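Long-range contact in glycosyl hydrolase, family 38 (Enterococcus faecalis, PDB 5KBP), which probably hydrolyses alpha-linked mannose residues of glycans, as an alpha-mannosidase of glycoside hydrolase family 38: residues K7-D18 and N225-Q236. Numbering follows the deposited sequence.
Sequences KKVYIVSHSHWD and NHLLMMNGVDHQ
Strand 7-13 pairs in parallel with strand 226-231, their axes diverging by 23°, and the backbone bonds run on to His14 N; beyond the strands the loops stay side by side, and His235 N donates to His16 O. On one face, Tyr10 and His226 run alongside each other in the same direction, and Tyr10 OH is hydrogen-bonded to His226 ND1 (2.8 Å) at the rims of both rings. Val12 rests on Leu228 on that same face. On the other, Val9 CG1 packs against Met229 CG at 3.5 Å, the methionine being bent at both inner bonds of its chain. Helix 263-270 covers the Tyr10 face and helix 204-219 the Met229 face.

At the strand ends the contact turns polar. Ser13 OG donates to Asn231 OD1 (2.7 Å) and also bonds to His260, while Asn231 ND2 is held by Gly197 and Gln239. Just after the inverse gamma turn centred on Asn231, Gly232 CA lies 3.9 Å from the centroid of the His14 ring, over its face, a CH-pi contact. His14 CG stands between its own backbone N and carbonyl carbon (chi1 78°), which brings the ring across Gly232.

Further on, Ser15 OG donates to Gln236 O, 2.8 Å away. His16 ND1 meets Asp234 OD2 at 2.9 Å, in the imidazole plane but from above the carboxylate. Tyr194 ties the two loops together, its O accepting from His14 NE2 and its OH bonding to Asp234 OD1. His235 NE2 gives a nearly straight bond to a lone pair of Asp18 O (2.8 Å), and its ring stands edge-to-face against Trp17, His235 CD2 lying 3.5 Å from Trp17 CE3.

Neighbouring parallel strands flanked by helices, with polar loops at their C-terminal ends, are characteristic of the alpha/beta N-terminal domain of family 38, where, as in relatives, such loops probably line the active site.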
loop_
_atom_site.group_PDB
_atom_site.type_symbol
_atom_site.label_atom_id
_atom_site.label_comp_id
_atom_site.label_asym_id
_atom_site.label_seq_id
_atom_site.Cartn_x
_atom_site.Cartn_y
_atom_site.Cartn_z
ATOM N N LYS A 7 -8.428 -36.084 37.173
ATOM C CA LYS A 7 -8.132 -34.736 36.716
ATOM C C LYS A 7 -8.867 -34.434 35.413
ATOM O O LYS A 7 -9.238 -35.332 34.651
ATOM C CB LYS A 7 -6.625 -34.552 36.529
ATOM C CG LYS A 7 -5.815 -34.790 37.794
ATOM C CD LYS A 7 -4.335 -34.526 37.567
ATOM C CE LYS A 7 -3.534 -34.757 38.839
ATOM N NZ LYS A 7 -2.080 -34.497 38.646
ATOM N N LYS A 8 -9.074 -33.145 35.164
ATOM C CA LYS A 8 -9.789 -32.671 33.987
ATOM C C LYS A 8 -8.809 -32.045 33.006
ATOM O O LYS A 8 -7.943 -31.257 33.402
ATOM C CB LYS A 8 -10.873 -31.664 34.370
ATOM C CG LYS A 8 -12.008 -32.269 35.181
ATOM C CD LYS A 8 -13.252 -31.402 35.127
ATOM C CE LYS A 8 -14.427 -32.083 35.807
ATOM N NZ LYS A 8 -15.696 -31.334 35.602
ATOM N N VAL A 9 -8.955 -32.393 31.731
ATOM C CA VAL A 9 -8.065 -31.938 30.671
ATOM C C VAL A 9 -8.885 -31.074 29.725
ATOM O O VAL A 9 -9.745 -31.583 28.994
ATOM C CB VAL A 9 -7.416 -33.114 29.931
ATOM C CG1 VAL A 9 -6.424 -32.611 28.909
ATOM C CG2 VAL A 9 -6.738 -34.055 30.919
ATOM N N TYR A 10 -8.627 -29.767 29.736
ATOM C CA TYR A 10 -9.373 -28.805 28.931
ATOM C C TYR A 10 -8.614 -28.560 27.631
ATOM O O TYR A 10 -7.518 -27.988 27.639
ATOM C CB TYR A 10 -9.584 -27.503 29.701
ATOM C CG TYR A 10 -10.403 -27.667 30.962
ATOM C CD1 TYR A 10 -9.815 -28.104 32.142
ATOM C CD2 TYR A 10 -11.764 -27.388 30.973
ATOM C CE1 TYR A 10 -10.556 -28.258 33.295
ATOM C CE2 TYR A 10 -12.513 -27.538 32.124
ATOM C CZ TYR A 10 -11.904 -27.973 33.282
ATOM O OH TYR A 10 -12.643 -28.126 34.433
ATOM N N ILE A 11 -9.202 -28.984 26.518
ATOM C CA ILE A 11 -8.586 -28.871 25.201
ATOM C C ILE A 11 -9.237 -27.698 24.478
ATOM O O ILE A 11 -10.422 -27.747 24.131
ATOM C CB ILE A 11 -8.729 -30.175 24.407
ATOM C CG1 ILE A 11 -8.073 -31.322 25.178
ATOM C CG2 ILE A 11 -8.115 -30.027 23.024
ATOM C CD1 ILE A 11 -8.526 -32.692 24.746
ATOM N N VAL A 12 -8.464 -26.641 24.250
ATOM C CA VAL A 12 -8.945 -25.424 23.606
ATOM C C VAL A 12 -8.345 -25.367 22.208
ATOM O O VAL A 12 -7.138 -25.146 22.048
ATOM C CB VAL A 12 -8.588 -24.171 24.416
ATOM C CG1 VAL A 12 -8.991 -22.912 23.658
ATOM C CG2 VAL A 12 -9.257 -24.214 25.783
ATOM N N SER A 13 -9.183 -25.567 21.194
ATOM C CA SER A 13 -8.742 -25.444 19.813
ATOM C C SER A 13 -8.601 -23.974 19.436
ATOM O O SER A 13 -9.422 -23.137 19.821
ATOM C CB SER A 13 -9.724 -26.141 18.873
ATOM O OG SER A 13 -9.765 -27.534 19.128
ATOM N N HIS A 14 -7.553 -23.667 18.679
ATOM C CA HIS A 14 -7.242 -22.290 18.320
ATOM C C HIS A 14 -6.295 -22.305 17.128
ATOM O O HIS A 14 -5.946 -23.362 16.597
ATOM C CB HIS A 14 -6.613 -21.540 19.494
ATOM C CG HIS A 14 -5.165 -21.862 19.698
ATOM N ND1 HIS A 14 -4.149 -21.091 19.174
ATOM C CD2 HIS A 14 -4.563 -22.885 20.349
ATOM C CE1 HIS A 14 -2.984 -21.618 19.503
ATOM N NE2 HIS A 14 -3.207 -22.707 20.218
ATOM N N SER A 15 -5.879 -21.111 16.717
ATOM C CA SER A 15 -4.816 -20.968 15.725
ATOM C C SER A 15 -4.220 -19.579 15.898
ATOM O O SER A 15 -4.893 -18.580 15.624
ATOM C CB SER A 15 -5.348 -21.170 14.311
ATOM O OG SER A 15 -4.289 -21.156 13.370
ATOM N N HIS A 16 -2.976 -19.516 16.368
ATOM C CA HIS A 16 -2.273 -18.243 16.493
ATOM C C HIS A 16 -1.951 -17.727 15.098
ATOM O O HIS A 16 -1.066 -18.257 14.420
ATOM C CB HIS A 16 -1.006 -18.413 17.323
ATOM C CG HIS A 16 -0.266 -17.133 17.560
ATOM N ND1 HIS A 16 0.953 -16.859 16.979
ATOM C CD2 HIS A 16 -0.579 -16.051 18.310
ATOM C CE1 HIS A 16 1.361 -15.663 17.363
ATOM N NE2 HIS A 16 0.450 -15.151 18.170
ATOM N N TRP A 17 -2.663 -16.693 14.664
ATOM C CA TRP A 17 -2.623 -16.251 13.274
ATOM C C TRP A 17 -1.893 -14.914 13.170
ATOM O O TRP A 17 -2.489 -13.847 13.330
ATOM C CB TRP A 17 -4.020 -16.150 12.694
ATOM C CG TRP A 17 -3.984 -16.082 11.217
ATOM C CD1 TRP A 17 -4.008 -14.958 10.445
ATOM C CD2 TRP A 17 -3.871 -17.188 10.317
ATOM N NE1 TRP A 17 -3.936 -15.299 9.117
ATOM C CE2 TRP A 17 -3.851 -16.663 9.012
ATOM C CE3 TRP A 17 -3.795 -18.575 10.489
ATOM C CZ2 TRP A 17 -3.755 -17.473 7.886
ATOM C CZ3 TRP A 17 -3.703 -19.377 9.366
ATOM C CH2 TRP A 17 -3.685 -18.824 8.083
ATOM N N ASP A 18 -0.596 -14.981 12.883
ATOM C CA ASP A 18 0.148 -13.786 12.513
ATOM C C ASP A 18 -0.381 -13.263 11.185
ATOM O O ASP A 18 -0.317 -13.959 10.165
ATOM C CB ASP A 18 1.641 -14.099 12.422
ATOM C CG ASP A 18 2.195 -14.669 13.713
ATOM O OD1 ASP A 18 2.457 -13.880 14.644
ATOM O OD2 ASP A 18 2.373 -15.901 13.796
ATOM N N ASN A 225 -6.298 -29.384 39.683
ATOM C CA ASN A 225 -6.551 -30.581 38.892
ATOM C C ASN A 225 -7.074 -30.261 37.498
ATOM O O ASN A 225 -7.479 -31.179 36.776
ATOM C CB ASN A 225 -7.538 -31.496 39.620
ATOM C CG ASN A 225 -6.974 -32.044 40.914
ATOM O OD1 ASN A 225 -5.777 -32.308 41.018
ATOM N ND2 ASN A 225 -7.835 -32.216 41.910
ATOM N N HIS A 226 -7.076 -28.989 37.109
ATOM C CA HIS A 226 -7.589 -28.554 35.818
ATOM C C HIS A 226 -6.414 -28.217 34.908
ATOM O O HIS A 226 -5.622 -27.318 35.214
ATOM C CB HIS A 226 -8.518 -27.352 35.988
ATOM C CG HIS A 226 -9.652 -27.603 36.933
ATOM N ND1 HIS A 226 -10.807 -28.252 36.555
ATOM C CD2 HIS A 226 -9.802 -27.301 38.245
ATOM C CE1 HIS A 226 -11.622 -28.335 37.591
ATOM N NE2 HIS A 226 -11.037 -27.766 38.629
ATOM N N LEU A 227 -6.306 -28.938 33.797
ATOM C CA LEU A 227 -5.157 -28.868 32.908
ATOM C C LEU A 227 -5.565 -28.255 31.575
ATOM O O LEU A 227 -6.658 -28.523 31.066
ATOM C CB LEU A 227 -4.569 -30.264 32.690
ATOM C CG LEU A 227 -4.442 -31.107 33.963
ATOM C CD1 LEU A 227 -4.291 -32.580 33.626
ATOM C CD2 LEU A 227 -3.275 -30.626 34.803
ATOM N N LEU A 228 -4.679 -27.439 31.009
ATOM C CA LEU A 228 -4.948 -26.705 29.778
ATOM C C LEU A 228 -4.090 -27.267 28.651
ATOM O O LEU A 228 -2.857 -27.249 28.737
ATOM C CB LEU A 228 -4.677 -25.211 29.963
ATOM C CG LEU A 228 -4.978 -24.308 28.764
ATOM C CD1 LEU A 228 -6.469 -24.253 28.478
ATOM C CD2 LEU A 228 -4.424 -22.909 28.986
ATOM N N MET A 229 -4.743 -27.766 27.604
ATOM C CA MET A 229 -4.078 -28.224 26.390
ATOM C C MET A 229 -4.469 -27.290 25.252
ATOM O O MET A 229 -5.646 -27.214 24.886
ATOM C CB MET A 229 -4.461 -29.667 26.056
ATOM C CG MET A 229 -4.109 -30.682 27.130
ATOM S SD MET A 229 -2.342 -30.802 27.456
ATOM C CE MET A 229 -1.727 -31.233 25.831
ATOM N N MET A 230 -3.487 -26.583 24.701
ATOM C CA MET A 230 -3.726 -25.626 23.626
ATOM C C MET A 230 -3.621 -26.351 22.289
ATOM O O MET A 230 -2.522 -26.687 21.836
ATOM C CB MET A 230 -2.740 -24.465 23.717
ATOM C CG MET A 230 -2.911 -23.626 24.974
ATOM S SD MET A 230 -4.551 -22.880 25.086
ATOM C CE MET A 230 -4.543 -21.855 23.617
ATOM N N ASN A 231 -4.770 -26.582 21.653
ATOM C CA ASN A 231 -4.850 -27.375 20.426
ATOM C C ASN A 231 -4.694 -26.446 19.222
ATOM O O ASN A 231 -5.659 -26.051 18.561
ATOM C CB ASN A 231 -6.159 -28.156 20.394
ATOM C CG ASN A 231 -6.384 -28.875 19.082
ATOM O OD1 ASN A 231 -7.382 -28.642 18.403
ATOM N ND2 ASN A 231 -5.457 -29.751 18.716
ATOM N N GLY A 232 -3.446 -26.097 18.939
ATOM C CA GLY A 232 -3.146 -25.225 17.820
ATOM C C GLY A 232 -1.735 -24.691 17.917
ATOM O O GLY A 232 -0.997 -24.980 18.864
ATOM N N VAL A 233 -1.376 -23.894 16.908
ATOM C CA VAL A 233 -0.045 -23.300 16.806
ATOM C C VAL A 233 -0.075 -22.249 15.697
ATOM O O VAL A 233 -1.142 -21.943 15.153
ATOM C CB VAL A 233 1.028 -24.385 16.564
ATOM C CG1 VAL A 233 0.963 -24.913 15.142
ATOM C CG2 VAL A 233 2.433 -23.890 16.926
ATOM N N ASP A 234 1.086 -21.683 15.365
ATOM C CA ASP A 234 1.169 -20.613 14.378
ATOM C C ASP A 234 0.673 -21.082 13.016
ATOM O O ASP A 234 1.244 -22.000 12.420
ATOM C CB ASP A 234 2.612 -20.119 14.274
ATOM C CG ASP A 234 3.145 -19.590 15.593
ATOM O OD1 ASP A 234 3.599 -20.406 16.423
ATOM O OD2 ASP A 234 3.113 -18.359 15.798
ATOM N N HIS A 235 -0.391 -20.439 12.527
ATOM C CA HIS A 235 -0.959 -20.721 11.206
ATOM C C HIS A 235 -1.364 -22.186 11.074
ATOM O O HIS A 235 -1.217 -22.800 10.014
ATOM C CB HIS A 235 0.012 -20.322 10.091
ATOM C CG HIS A 235 0.354 -18.864 10.077
ATOM N ND1 HIS A 235 1.635 -18.403 9.868
ATOM C CD2 HIS A 235 -0.421 -17.765 10.238
ATOM C CE1 HIS A 235 1.637 -17.081 9.908
ATOM N NE2 HIS A 235 0.402 -16.670 10.130
ATOM N N GLN A 236 -1.881 -22.750 12.152
ATOM C CA GLN A 236 -2.262 -24.156 12.144
ATOM C C GLN A 236 -3.685 -24.313 11.629
ATOM O O GLN A 236 -4.598 -23.654 12.143
ATOM C CB GLN A 236 -2.160 -24.754 13.540
ATOM C CG GLN A 236 -2.502 -26.234 13.620
ATOM C CD GLN A 236 -1.424 -27.126 13.031
ATOM O OE1 GLN A 236 -0.348 -26.659 12.655
ATOM N NE2 GLN A 236 -1.707 -28.421 12.953
#